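Local atomic coordinates of carbohydrate deacetylase Agd3 (Neosartorya fumigata, PDB entry 6NWZ), a protein that probably removes acetyl groups from the N-acetylated sugars of galactosaminogalactan, the exopolysaccharide of the Aspergillus fumigatus biofilm, as a zinc-binding carbohydrate deacetylase. Residues V248-Q253 / R533-L538; A290-G295 / W587-I592; P490-R495 / D541-H546; V526-T531 / V574-Q579. All coordinates share one frame; numbering follows the deposited sequence.

Contact 1: residues V248-Q253 / R533-L538; sequences VNLNTQ and RHLLGL. With ZN (zinc ion), chain I.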
loop_
_atom_site.group_PDB
_atom_site.type_symbol
_atom_site.label_atom_id
_atom_site.label_comp_id
_atom_site.label_asym_id
_atom_site.label_seq_id
_atom_site.Cartn_x
_atom_site.Cartn_y
_atom_site.Cartn_z
ATOM N N VAL A 248 5.887 -4.190 -2.259
ATOM C CA VAL A 248 4.967 -4.095 -1.129
ATOM C C VAL A 248 5.766 -3.695 0.103
ATOM O O VAL A 248 6.672 -4.426 0.525
ATOM C CB VAL A 248 4.210 -5.408 -0.884
ATOM C CG1 VAL A 248 3.378 -5.308 0.390
ATOM C CG2 VAL A 248 3.319 -5.726 -2.061
ATOM N N ASN A 249 5.438 -2.541 0.675
ATOM C CA ASN A 249 6.083 -2.069 1.892
ATOM C C ASN A 249 5.180 -2.337 3.088
ATOM O O ASN A 249 3.965 -2.132 3.020
ATOM C CB ASN A 249 6.408 -0.573 1.816
ATOM C CG ASN A 249 7.566 -0.264 0.884
ATOM O OD1 ASN A 249 7.450 0.582 -0.005
ATOM N ND2 ASN A 249 8.694 -0.938 1.091
ATOM N N LEU A 250 5.780 -2.790 4.183
ATOM C CA LEU A 250 5.060 -3.020 5.433
ATOM C C LEU A 250 5.711 -2.161 6.516
ATOM O O LEU A 250 6.638 -2.599 7.201
ATOM C CB LEU A 250 5.060 -4.492 5.806
ATOM C CG LEU A 250 4.270 -4.835 7.066
ATOM C CD1 LEU A 250 2.809 -4.426 6.910
ATOM C CD2 LEU A 250 4.405 -6.317 7.392
ATOM N N ASN A 251 5.217 -0.935 6.668
ATOM C CA ASN A 251 5.709 0.006 7.665
ATOM C C ASN A 251 4.686 0.115 8.788
ATOM O O ASN A 251 3.542 0.514 8.549
ATOM C CB ASN A 251 5.967 1.376 7.044
ATOM C CG ASN A 251 6.948 1.317 5.893
ATOM O OD1 ASN A 251 7.663 0.330 5.723
ATOM N ND2 ASN A 251 6.993 2.380 5.098
ATOM N N THR A 252 5.100 -0.233 10.007
ATOM C CA THR A 252 4.221 -0.220 11.174
ATOM C C THR A 252 4.801 0.738 12.207
ATOM O O THR A 252 5.816 0.433 12.844
ATOM C CB THR A 252 4.057 -1.625 11.752
ATOM O OG1 THR A 252 5.326 -2.117 12.199
ATOM C CG2 THR A 252 3.517 -2.567 10.692
ATOM N N GLN A 253 4.155 1.889 12.381
ATOM C CA GLN A 253 4.656 2.948 13.247
ATOM C C GLN A 253 3.985 2.894 14.612
ATOM O O GLN A 253 2.769 2.705 14.709
ATOM C CB GLN A 253 4.425 4.316 12.613
ATOM C CG GLN A 253 5.274 4.560 11.391
ATOM C CD GLN A 253 5.033 5.923 10.800
ATOM O OE1 GLN A 253 3.919 6.443 10.848
ATOM N NE2 GLN A 253 6.078 6.518 10.246
ATOM N N ARG A 533 -6.287 -5.862 0.861
ATOM C CA ARG A 533 -6.727 -4.963 -0.200
ATOM C C ARG A 533 -5.734 -3.826 -0.405
ATOM O O ARG A 533 -5.472 -3.417 -1.541
ATOM C CB ARG A 533 -8.116 -4.418 0.128
ATOM C CG ARG A 533 -8.650 -3.439 -0.889
ATOM C CD ARG A 533 -10.078 -3.034 -0.566
ATOM N NE ARG A 533 -10.201 -2.224 0.646
ATOM C CZ ARG A 533 -10.115 -0.895 0.664
ATOM N NH1 ARG A 533 -9.886 -0.226 -0.460
ATOM N NH2 ARG A 533 -10.251 -0.233 1.807
ATOM N N HIS A 534 -5.166 -3.307 0.687
ATOM C CA HIS A 534 -4.156 -2.259 0.578
ATOM C C HIS A 534 -2.857 -2.803 -0.000
ATOM O O HIS A 534 -2.308 -2.244 -0.957
ATOM C CB HIS A 534 -3.900 -1.634 1.951
ATOM C CG HIS A 534 -5.114 -1.021 2.574
ATOM N ND1 HIS A 534 -6.105 -0.413 1.834
ATOM C CD2 HIS A 534 -5.498 -0.922 3.868
ATOM C CE1 HIS A 534 -7.045 0.037 2.645
ATOM N NE2 HIS A 534 -6.701 -0.260 3.885
ATOM N N LEU A 535 -2.353 -3.903 0.572
ATOM C CA LEU A 535 -1.044 -4.416 0.186
ATOM C C LEU A 535 -1.066 -5.004 -1.219
ATOM O O LEU A 535 -0.148 -4.763 -2.013
ATOM C CB LEU A 535 -0.571 -5.458 1.203
ATOM C CG LEU A 535 -0.314 -4.943 2.622
ATOM C CD1 LEU A 535 0.361 -6.004 3.483
ATOM C CD2 LEU A 535 0.514 -3.670 2.589
ATOM N N LEU A 536 -2.098 -5.782 -1.548
ATOM C CA LEU A 536 -2.212 -6.308 -2.902
ATOM C C LEU A 536 -2.576 -5.226 -3.916
ATOM O O LEU A 536 -2.452 -5.462 -5.122
ATOM C CB LEU A 536 -3.233 -7.449 -2.934
ATOM C CG LEU A 536 -2.824 -8.666 -2.094
ATOM C CD1 LEU A 536 -3.864 -9.772 -2.141
ATOM C CD2 LEU A 536 -1.481 -9.181 -2.570
ATOM N N GLY A 537 -3.014 -4.057 -3.460
ATOM C CA GLY A 537 -3.178 -2.899 -4.310
ATOM C C GLY A 537 -1.930 -2.056 -4.443
ATOM O O GLY A 537 -1.979 -0.980 -5.048
ATOM N N LEU A 538 -0.811 -2.518 -3.879
ATOM C CA LEU A 538 0.487 -1.843 -3.965
ATOM C C LEU A 538 0.456 -0.458 -3.320
ATOM O O LEU A 538 1.227 0.431 -3.691
ATOM C CB LEU A 538 0.980 -1.755 -5.413
ATOM C CG LEU A 538 1.081 -3.085 -6.165
ATOM C CD1 LEU A 538 1.837 -2.907 -7.478
ATOM C CD2 LEU A 538 1.725 -4.158 -5.298
HETATM ZN ZN ZN I . -7.621 -0.030 6.078
#
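The Schellman motif that ends helix 520-536 presents two leucines, Leu535 and Leu538, to Val248 in the extended chain leading into strand 252-257. Leu538 is the C-prime residue, identified by its positive phi of 62°, and its N bonds back to Leu535 O at 3.0 Å. The two methyls of Val248 divide the work. With CG1 anti to the backbone N (chi1 174°), that branch meets Leu535 CD2 at 4.0 Å, while CG2 turns to Leu538 CD2 at 3.9 Å. Val248 CG2 also lies 3.6 Å from Leu535 O, the same carbonyl that accepts the Schellman bond. Val248 crosses each leucine at about a right angle, touching through branch methyls. Farther along, Leu535 CD2 rests 3.8 Å from the carbonyl O of Asn249, and its other branch, CD1, approaches Leu250 CD1 more loosely, at 4.5 Å. The amide end of Asn249 is directed to Val590 O, and helix 569-584 closes over the apolar group through Phe581 on Val248 and Val578 on Leu250.

One residue before Leu535, His534 faces another way and binds zinc through NE2 at 2.4 Å, with Asp530 from the preceding turn as the second protein ligand. Chemically, then, this buried contact of 200 Å² packs methyls on methyls and rests them against the carbonyl oxygens of Leu535 and Asn249, in van der Waals contacts with no polar bond between the two segments; the helix backbone ends in its own capping turn, and His534 binds the metal.

Contact 2: residues A290-G295 / W587-I592; sequences AKMNPG and WPLVTI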
loop_
_atom_site.group_PDB
_atom_site.type_symbol
_atom_site.label_atom_id
_atom_site.label_comp_id
_atom_site.label_asym_id
_atom_site.label_seq_id
_atom_site.Cartn_x
_atom_site.Cartn_y
_atom_site.Cartn_z
ATOM N N ALA A 290 11.445 -14.440 9.811
ATOM C CA ALA A 290 11.617 -15.777 9.257
ATOM C C ALA A 290 10.317 -16.386 8.743
ATOM O O ALA A 290 10.352 -17.479 8.168
ATOM C CB ALA A 290 12.242 -16.699 10.304
ATOM N N LYS A 291 9.177 -15.728 8.944
ATOM C CA LYS A 291 7.918 -16.189 8.371
ATOM C C LYS A 291 7.648 -15.600 6.994
ATOM O O LYS A 291 6.693 -16.017 6.332
ATOM C CB LYS A 291 6.748 -15.843 9.300
ATOM C CG LYS A 291 6.815 -16.514 10.654
ATOM C CD LYS A 291 5.518 -16.324 11.422
ATOM C CE LYS A 291 5.560 -17.089 12.734
ATOM N NZ LYS A 291 4.271 -17.017 13.477
ATOM N N MET A 292 8.453 -14.647 6.553
ATOM C CA MET A 292 8.192 -13.946 5.312
ATOM C C MET A 292 8.938 -14.605 4.163
ATOM O O MET A 292 9.903 -15.345 4.361
ATOM C CB MET A 292 8.600 -12.482 5.441
ATOM C CG MET A 292 8.052 -11.840 6.687
ATOM S SD MET A 292 8.478 -10.103 6.818
ATOM C CE MET A 292 7.276 -9.597 8.048
ATOM N N ASN A 293 8.471 -14.329 2.945
ATOM C CA ASN A 293 9.098 -14.897 1.768
ATOM C C ASN A 293 10.529 -14.382 1.641
ATOM O O ASN A 293 10.875 -13.337 2.197
ATOM C CB ASN A 293 8.298 -14.549 0.515
ATOM C CG ASN A 293 6.875 -15.056 0.572
ATOM O OD1 ASN A 293 6.633 -16.243 0.795
ATOM N ND2 ASN A 293 5.918 -14.154 0.379
ATOM N N PRO A 294 11.383 -15.111 0.925
ATOM C CA PRO A 294 12.765 -14.660 0.747
ATOM C C PRO A 294 12.827 -13.246 0.186
ATOM O O PRO A 294 11.967 -12.818 -0.586
ATOM C CB PRO A 294 13.345 -15.682 -0.235
ATOM C CG PRO A 294 12.576 -16.924 0.053
ATOM C CD PRO A 294 11.175 -16.466 0.378
ATOM N N GLY A 295 13.865 -12.522 0.586
ATOM C CA GLY A 295 14.034 -11.149 0.176
ATOM C C GLY A 295 13.362 -10.139 1.068
ATOM O O GLY A 295 13.531 -8.930 0.845
ATOM N N TRP A 587 5.945 -12.707 -2.798
ATOM C CA TRP A 587 6.678 -11.458 -2.881
ATOM C C TRP A 587 7.377 -11.152 -1.558
ATOM O O TRP A 587 6.955 -11.614 -0.494
ATOM C CB TRP A 587 5.740 -10.307 -3.230
ATOM C CG TRP A 587 4.848 -10.555 -4.407
ATOM C CD1 TRP A 587 5.026 -11.474 -5.404
ATOM C CD2 TRP A 587 3.629 -9.870 -4.706
ATOM N NE1 TRP A 587 3.990 -11.399 -6.304
ATOM C CE2 TRP A 587 3.119 -10.421 -5.896
ATOM C CE3 TRP A 587 2.918 -8.842 -4.079
ATOM C CZ2 TRP A 587 1.932 -9.979 -6.472
ATOM C CZ3 TRP A 587 1.741 -8.406 -4.652
ATOM C CH2 TRP A 587 1.260 -8.972 -5.836
ATOM N N PRO A 588 8.451 -10.372 -1.601
ATOM C CA PRO A 588 9.064 -9.897 -0.359
ATOM C C PRO A 588 8.201 -8.842 0.317
ATOM O O PRO A 588 7.375 -8.171 -0.308
ATOM C CB PRO A 588 10.400 -9.300 -0.823
ATOM C CG PRO A 588 10.631 -9.869 -2.191
ATOM C CD PRO A 588 9.268 -10.051 -2.780
ATOM N N LEU A 589 8.394 -8.717 1.627
ATOM C CA LEU A 589 7.884 -7.595 2.405
ATOM C C LEU A 589 9.085 -6.784 2.866
ATOM O O LEU A 589 9.949 -7.303 3.581
ATOM C CB LEU A 589 7.060 -8.064 3.603
ATOM C CG LEU A 589 5.701 -8.708 3.325
ATOM C CD1 LEU A 589 5.150 -9.360 4.582
ATOM C CD2 LEU A 589 4.724 -7.676 2.799
ATOM N N VAL A 590 9.148 -5.524 2.450
ATOM C CA VAL A 590 10.295 -4.672 2.736
ATOM C C VAL A 590 9.827 -3.487 3.565
ATOM O O VAL A 590 8.951 -2.728 3.134
ATOM C CB VAL A 590 10.987 -4.201 1.451
ATOM C CG1 VAL A 590 12.164 -3.337 1.801
ATOM C CG2 VAL A 590 11.431 -5.399 0.632
ATOM N N THR A 591 10.403 -3.336 4.757
ATOM C CA THR A 591 10.164 -2.171 5.598
ATOM C C THR A 591 11.224 -1.119 5.297
ATOM O O THR A 591 12.415 -1.439 5.200
ATOM C CB THR A 591 10.198 -2.543 7.085
ATOM O OG1 THR A 591 9.154 -3.477 7.380
ATOM C CG2 THR A 591 10.014 -1.311 7.955
ATOM N N ILE A 592 10.787 0.130 5.127
ATOM C CA ILE A 592 11.691 1.257 4.944
ATOM C C ILE A 592 11.332 2.327 5.964
ATOM O O ILE A 592 10.210 2.384 6.472
ATOM C CB ILE A 592 11.642 1.826 3.511
ATOM C CG1 ILE A 592 10.229 2.287 3.157
ATOM C CG2 ILE A 592 12.095 0.784 2.519
ATOM C CD1 ILE A 592 10.088 2.743 1.722
HETATM O O HOH W 1 6.878 -11.836 2.463
#
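The carboxamide of Asn293 meets the Trp587 carbonyl in its own plane: Trp587 O lies only 8° out of the amide plane and 2.9 Å from Asn293 ND2. The bond is fairly straight, 164° at the hydrogen, but the donor comes in tilted from the plane of the carbonyl. A second bond from ND2 goes to Val585 O, while OD1 accepts from Lys159 NZ, so partners sit at both ends of the amide. The side chain of Trp587 leaves the backbone away from 290-295; its indole is met edge-to-face by His231 and by Arg246 in a cation-pi contact, and NE1 donates to Ala156 O. The ring of Pro588 is touched by carbonyl oxygens, with CG 3.6 Å from Pro294 O and CB 3.6 Å from Gly295 O.

Water 1 supplements the direct bond. It accepts from Asn293 N at 3.0 Å and donates to Trp587 O at 3.0 Å, which gives that oxygen two donors and ties both the backbone and the side chain of Asn293 to it. Beyond this polar group, Met292 reaches across with an extended chain, CG beside the backbone N, and crosses Leu589 at about a right angle; its SD lies 4.1 Å from Leu589 CB.

Next in the chain, Ser296 OG bonds to Leu589 N, and the backbone of Ser297 bonds to Leu589 and Thr591. The arrangement is that of two irregular loops, one following helix 275-289 and the other helix 569-584, packed together within the deacetylase range, with Ala156 and Lys159 of the carbohydrate-binding module range alongside.

Contact 3: residues P490-R495 / D541-H546; sequences PRWATR and DGYMFH. With ZN (zinc ion), chain M.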
loop_
_atom_site.group_PDB
_atom_site.type_symbol
_atom_site.label_atom_id
_atom_site.label_comp_id
_atom_site.label_asym_id
_atom_site.label_seq_id
_atom_site.Cartn_x
_atom_site.Cartn_y
_atom_site.Cartn_z
ATOM N N PRO A 490 0.393 9.328 3.122
ATOM C CA PRO A 490 -0.773 8.631 3.676
ATOM C C PRO A 490 -0.384 7.580 4.706
ATOM O O PRO A 490 0.738 7.068 4.730
ATOM C CB PRO A 490 -1.418 7.987 2.445
ATOM C CG PRO A 490 -0.300 7.862 1.455
ATOM C CD PRO A 490 0.582 9.050 1.687
ATOM N N ARG A 491 -1.351 7.265 5.572
ATOM C CA ARG A 491 -1.192 6.240 6.597
ATOM C C ARG A 491 -2.554 5.652 6.935
ATOM O O ARG A 491 -3.536 6.383 7.090
ATOM C CB ARG A 491 -0.543 6.788 7.876
ATOM C CG ARG A 491 -0.166 5.708 8.897
ATOM C CD ARG A 491 0.767 6.234 9.996
ATOM N NE ARG A 491 0.061 7.039 10.990
ATOM C CZ ARG A 491 0.571 7.403 12.166
ATOM N NH1 ARG A 491 -0.153 8.134 13.003
ATOM N NH2 ARG A 491 1.799 7.033 12.513
ATOM N N TRP A 492 -2.594 4.332 7.068
ATOM C CA TRP A 492 -3.810 3.611 7.397
ATOM C C TRP A 492 -4.019 3.537 8.906
ATOM O O TRP A 492 -3.069 3.443 9.687
ATOM C CB TRP A 492 -3.764 2.194 6.822
ATOM C CG TRP A 492 -3.699 2.138 5.323
ATOM C CD1 TRP A 492 -2.675 1.646 4.563
ATOM C CD2 TRP A 492 -4.699 2.590 4.403
ATOM N NE1 TRP A 492 -2.979 1.760 3.228
ATOM C CE2 TRP A 492 -4.216 2.336 3.103
ATOM C CE3 TRP A 492 -5.958 3.182 4.553
ATOM C CZ2 TRP A 492 -4.946 2.656 1.961
ATOM C CZ3 TRP A 492 -6.680 3.497 3.416
ATOM C CH2 TRP A 492 -6.171 3.235 2.138
ATOM N N ALA A 493 -5.286 3.570 9.305
ATOM C CA ALA A 493 -5.689 3.313 10.678
ATOM C C ALA A 493 -6.260 1.907 10.781
ATOM O O ALA A 493 -6.786 1.358 9.810
ATOM C CB ALA A 493 -6.725 4.333 11.154
ATOM N N THR A 494 -6.143 1.321 11.967
ATOM C CA THR A 494 -6.600 -0.039 12.209
ATOM C C THR A 494 -7.549 -0.047 13.398
ATOM O O THR A 494 -7.657 0.930 14.146
ATOM C CB THR A 494 -5.422 -0.988 12.467
ATOM O OG1 THR A 494 -4.756 -0.597 13.675
ATOM C CG2 THR A 494 -4.433 -0.928 11.318
ATOM N N ARG A 495 -8.240 -1.174 13.569
ATOM C CA ARG A 495 -9.089 -1.397 14.733
ATOM C C ARG A 495 -8.293 -1.749 15.984
ATOM O O ARG A 495 -8.896 -2.018 17.031
ATOM C CB ARG A 495 -10.113 -2.495 14.428
ATOM C CG ARG A 495 -11.142 -2.076 13.390
ATOM C CD ARG A 495 -11.833 -3.266 12.754
ATOM N NE ARG A 495 -12.707 -2.855 11.658
ATOM C CZ ARG A 495 -12.303 -2.683 10.403
ATOM N NH1 ARG A 495 -11.034 -2.892 10.077
ATOM N NH2 ARG A 495 -13.168 -2.306 9.472
ATOM N N ASP A 541 1.349 3.023 1.749
ATOM C CA ASP A 541 1.062 3.739 2.985
ATOM C C ASP A 541 1.430 2.883 4.190
ATOM O O ASP A 541 1.288 1.657 4.177
ATOM C CB ASP A 541 -0.421 4.117 3.070
ATOM C CG ASP A 541 -1.021 4.460 1.722
ATOM O OD1 ASP A 541 -0.350 4.239 0.692
ATOM O OD2 ASP A 541 -2.172 4.950 1.696
ATOM N N GLY A 542 1.907 3.542 5.243
ATOM C CA GLY A 542 2.190 2.869 6.489
ATOM C C GLY A 542 0.935 2.658 7.312
ATOM O O GLY A 542 -0.182 2.971 6.898
ATOM N N TYR A 543 1.134 2.120 8.515
ATOM C CA TYR A 543 0.032 1.768 9.400
ATOM C C TYR A 543 0.261 2.363 10.784
ATOM O O TYR A 543 1.393 2.417 11.274
ATOM C CB TYR A 543 -0.145 0.237 9.472
ATOM C CG TYR A 543 -0.612 -0.356 8.156
ATOM C CD1 TYR A 543 0.290 -0.613 7.130
ATOM C CD2 TYR A 543 -1.958 -0.634 7.929
ATOM C CE1 TYR A 543 -0.130 -1.138 5.918
ATOM C CE2 TYR A 543 -2.386 -1.162 6.715
ATOM C CZ TYR A 543 -1.466 -1.410 5.714
ATOM O OH TYR A 543 -1.873 -1.933 4.505
ATOM N N MET A 544 -0.828 2.804 11.406
ATOM C CA MET A 544 -0.789 3.560 12.650
ATOM C C MET A 544 -1.032 2.641 13.843
ATOM O O MET A 544 -2.066 1.965 13.912
ATOM C CB MET A 544 -1.837 4.669 12.618
ATOM C CG MET A 544 -1.998 5.403 13.931
ATOM S SD MET A 544 -3.672 6.039 14.118
ATOM C CE MET A 544 -4.587 4.507 14.275
ATOM N N PHE A 545 -0.089 2.637 14.787
ATOM C CA PHE A 545 -0.251 1.954 16.066
ATOM C C PHE A 545 0.285 2.855 17.173
ATOM O O PHE A 545 0.846 3.925 16.917
ATOM C CB PHE A 545 0.453 0.589 16.079
ATOM C CG PHE A 545 -0.053 -0.367 15.030
ATOM C CD1 PHE A 545 -1.234 -1.067 15.222
ATOM C CD2 PHE A 545 0.649 -0.559 13.850
ATOM C CE1 PHE A 545 -1.706 -1.946 14.255
ATOM C CE2 PHE A 545 0.183 -1.435 12.880
ATOM C CZ PHE A 545 -0.996 -2.130 13.083
ATOM N N HIS A 546 0.103 2.416 18.420
ATOM C CA HIS A 546 0.479 3.221 19.576
ATOM C C HIS A 546 1.138 2.343 20.631
ATOM O O HIS A 546 1.022 1.116 20.610
ATOM C CB HIS A 546 -0.737 3.957 20.150
ATOM C CG HIS A 546 -1.279 5.005 19.230
ATOM N ND1 HIS A 546 -1.955 4.696 18.068
ATOM C CD2 HIS A 546 -1.218 6.356 19.283
ATOM C CE1 HIS A 546 -2.298 5.813 17.451
ATOM N NE2 HIS A 546 -1.863 6.834 18.167
HETATM ZN ZN ZN M . -1.191 8.687 16.904
HETATM O O HOH W 2 -0.583 -0.120 2.749
#
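Arg491 and Trp492 pair with Gly542 and Tyr543 in parallel register, and both backbone polar atoms of Trp492 are used across the contact. Trp492 N donates to Gly542 O at 2.8 Å in a nearly straight bond (173°), and Trp492 O accepts from Met544 N at 2.9 Å in a more bent bond (140° at the hydrogen). The indole turns to the face that carries Tyr543. There CD1 sits over one face of the phenol, 3.5 Å from Tyr543 CZ, with the planes inclined at 38°. Water 2 gathers the polar atoms at this end: it accepts from Tyr543 OH at 2.8 Å and weakly from Trp492 NE1, and donates to Asp541 O at 2.9 Å. Asp541 OD2 lies above the indole, offset toward its rim, and is satisfied by Asn459 ND2.

On the other face, Arg491 leaves with CG anti to the backbone N and bends at chi3. Met544 CB and CG cover one face of its guanidinium, CG being 3.4 Å from Arg491 NH1, while NH2 bonds to Gln253 OE1 and forms a salt bridge with Asp255. His546 NE2 binds zinc at 2.3 Å, a metal that Asp255 also ligates.

Strand 542-546 lies between strands 487-492 and 252-257, Tyr543 and Phe545 making backbone bonds to Gln253. Helix 520-536 packs on Tyr543, its His534 stacking on Trp492, and helix 569-584 sends Phe570 and Trp573 edge-to-face against Phe545.

Contact 4: residues V526-T531 / V574-Q579; sequences VEKADT and VETIVQ. With ZN (zinc ion), chain I.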
loop_
_atom_site.group_PDB
_atom_site.type_symbol
_atom_site.label_atom_id
_atom_site.label_comp_id
_atom_site.label_asym_id
_atom_site.label_seq_id
_atom_site.Cartn_x
_atom_site.Cartn_y
_atom_site.Cartn_z
ATOM N N VAL A 526 -11.475 -9.159 9.802
ATOM C CA VAL A 526 -11.790 -8.014 8.951
ATOM C C VAL A 526 -10.540 -7.177 8.702
ATOM O O VAL A 526 -10.390 -6.581 7.629
ATOM C CB VAL A 526 -12.943 -7.174 9.548
ATOM C CG1 VAL A 526 -13.923 -8.059 10.292
ATOM C CG2 VAL A 526 -12.426 -6.076 10.455
ATOM N N GLU A 527 -9.613 -7.136 9.663
ATOM C CA GLU A 527 -8.348 -6.454 9.421
ATOM C C GLU A 527 -7.522 -7.177 8.367
ATOM O O GLU A 527 -6.815 -6.533 7.585
ATOM C CB GLU A 527 -7.553 -6.330 10.720
ATOM C CG GLU A 527 -8.081 -5.268 11.658
ATOM C CD GLU A 527 -7.896 -3.867 11.108
ATOM O OE1 GLU A 527 -6.888 -3.626 10.406
ATOM O OE2 GLU A 527 -8.761 -3.007 11.380
ATOM N N LYS A 528 -7.607 -8.508 8.334
ATOM C CA LYS A 528 -6.891 -9.285 7.329
ATOM C C LYS A 528 -7.371 -8.939 5.925
ATOM O O LYS A 528 -6.564 -8.714 5.015
ATOM C CB LYS A 528 -7.068 -10.778 7.618
ATOM C CG LYS A 528 -6.345 -11.701 6.653
ATOM C CD LYS A 528 -6.321 -13.138 7.167
ATOM C CE LYS A 528 -7.717 -13.708 7.334
ATOM N NZ LYS A 528 -7.665 -15.123 7.792
ATOM N N ALA A 529 -8.690 -8.888 5.730
ATOM C CA ALA A 529 -9.224 -8.593 4.406
ATOM C C ALA A 529 -8.882 -7.174 3.980
ATOM O O ALA A 529 -8.460 -6.938 2.841
ATOM C CB ALA A 529 -10.736 -8.803 4.393
ATOM N N ASP A 530 -9.044 -6.217 4.891
ATOM C CA ASP A 530 -8.839 -4.821 4.538
ATOM C C ASP A 530 -7.371 -4.528 4.244
ATOM O O ASP A 530 -7.057 -3.768 3.320
ATOM C CB ASP A 530 -9.364 -3.931 5.658
ATOM C CG ASP A 530 -9.276 -2.477 5.317
ATOM O OD1 ASP A 530 -9.972 -2.051 4.372
ATOM O OD2 ASP A 530 -8.500 -1.766 5.985
ATOM N N THR A 531 -6.456 -5.130 5.007
ATOM C CA THR A 531 -5.038 -4.870 4.784
ATOM C C THR A 531 -4.522 -5.567 3.531
ATOM O O THR A 531 -3.626 -5.043 2.858
ATOM C CB THR A 531 -4.227 -5.301 6.004
ATOM O OG1 THR A 531 -4.815 -4.742 7.184
ATOM C CG2 THR A 531 -2.787 -4.816 5.883
ATOM N N VAL A 574 0.083 -8.039 13.165
ATOM C CA VAL A 574 1.151 -8.302 12.205
ATOM C C VAL A 574 1.191 -9.784 11.844
ATOM O O VAL A 574 1.340 -10.145 10.672
ATOM C CB VAL A 574 2.500 -7.805 12.762
ATOM C CG1 VAL A 574 3.641 -8.131 11.801
ATOM C CG2 VAL A 574 2.435 -6.308 13.028
ATOM N N GLU A 575 1.047 -10.664 12.836
ATOM C CA GLU A 575 1.000 -12.095 12.549
ATOM C C GLU A 575 -0.129 -12.422 11.577
ATOM O O GLU A 575 0.057 -13.190 10.627
ATOM C CB GLU A 575 0.842 -12.893 13.846
ATOM C CG GLU A 575 2.089 -12.915 14.717
ATOM C CD GLU A 575 3.169 -13.838 14.179
ATOM O OE1 GLU A 575 2.878 -14.612 13.244
ATOM O OE2 GLU A 575 4.306 -13.792 14.694
ATOM N N THR A 576 -1.309 -11.839 11.796
ATOM C CA THR A 576 -2.435 -12.096 10.905
ATOM C C THR A 576 -2.140 -11.606 9.495
ATOM O O THR A 576 -2.399 -12.311 8.512
ATOM C CB THR A 576 -3.692 -11.426 11.458
ATOM O OG1 THR A 576 -4.049 -12.043 12.700
ATOM C CG2 THR A 576 -4.850 -11.530 10.466
ATOM N N ILE A 577 -1.570 -10.408 9.379
ATOM C CA ILE A 577 -1.370 -9.800 8.070
ATOM C C ILE A 577 -0.243 -10.500 7.316
ATOM O O ILE A 577 -0.382 -10.825 6.130
ATOM C CB ILE A 577 -1.115 -8.290 8.234
ATOM C CG1 ILE A 577 -2.430 -7.517 8.122
ATOM C CG2 ILE A 577 -0.102 -7.780 7.224
ATOM C CD1 ILE A 577 -3.481 -7.903 9.150
ATOM N N VAL A 578 0.876 -10.772 7.995
ATOM C CA VAL A 578 2.034 -11.361 7.327
ATOM C C VAL A 578 1.729 -12.777 6.857
ATOM O O VAL A 578 2.073 -13.160 5.732
ATOM C CB VAL A 578 3.259 -11.334 8.256
ATOM C CG1 VAL A 578 4.390 -12.154 7.653
ATOM C CG2 VAL A 578 3.707 -9.897 8.520
ATOM N N GLN A 579 1.089 -13.579 7.707
ATOM C CA GLN A 579 0.815 -14.964 7.341
ATOM C C GLN A 579 -0.146 -15.053 6.160
ATOM O O GLN A 579 0.007 -15.924 5.295
ATOM C CB GLN A 579 0.267 -15.726 8.546
ATOM C CG GLN A 579 1.283 -15.878 9.669
ATOM C CD GLN A 579 0.759 -16.696 10.826
ATOM O OE1 GLN A 579 0.005 -17.652 10.638
ATOM N NE2 GLN A 579 1.152 -16.324 12.038
HETATM ZN ZN ZN I . -7.621 -0.030 6.078
#
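Ile577 lies against the turn of helix 520-536 formed by Glu527, Lys528 and Thr531. Its CG1 is 3.5 Å from Thr531 CG2, the two side chains crossing at about a right angle, and its CD1 reaches the backbone, 3.9 Å from Glu527 O. Beside it, the methyl CG2 of Thr576 sits across the aliphatic chain of Lys528, 3.7 Å from Lys528 CB and less close to CG and CD.

A second shell fixes these groups. Thr531 has OG1 beside its backbone N (chi1 -50°), which lets the hydroxyl donate to Glu527 O at 2.7 Å and turns CG2 to the isoleucine. Glu527 O also accepts from Thr531 N, the two donors arriving from opposite faces of its plane. Thr576 OG1 likewise bonds back, to Ala572 O. Farther out, the Glu527 carboxylate joins Arg495 and Trp573, and Asp530 OD2 binds zinc at 1.9 Å together with His534 one turn later.

The short helix axes approach to 9.2 Å and cross at -47°, a spacing and angle in keeping with ridges-into-grooves packing of two helices lying on the sheet face that bears Tyr543 and Phe545.

In the fold
All four contacts fall within the deacetylase range. Contacts 1 and 3 have centres 10 Å apart and share one sheet, in which strand 542-546 is flanked by 252-257 and 487-492. Contact 4 lies 10 Å from contact 1 between centres; both use helix 520-536, and both hold a ligand of the same zinc. Contact 2 is more peripheral, 12 Å from contact 1 and about 19 Å from contact 3 between centres. Along the chain, contacts 3 and 4 are nested inside the loop closed by contact 2 and their segments alternate, while contact 1 crosses the other three. Early and late parts of the deacetylase range thereby meet around one sheet and two zinc sites.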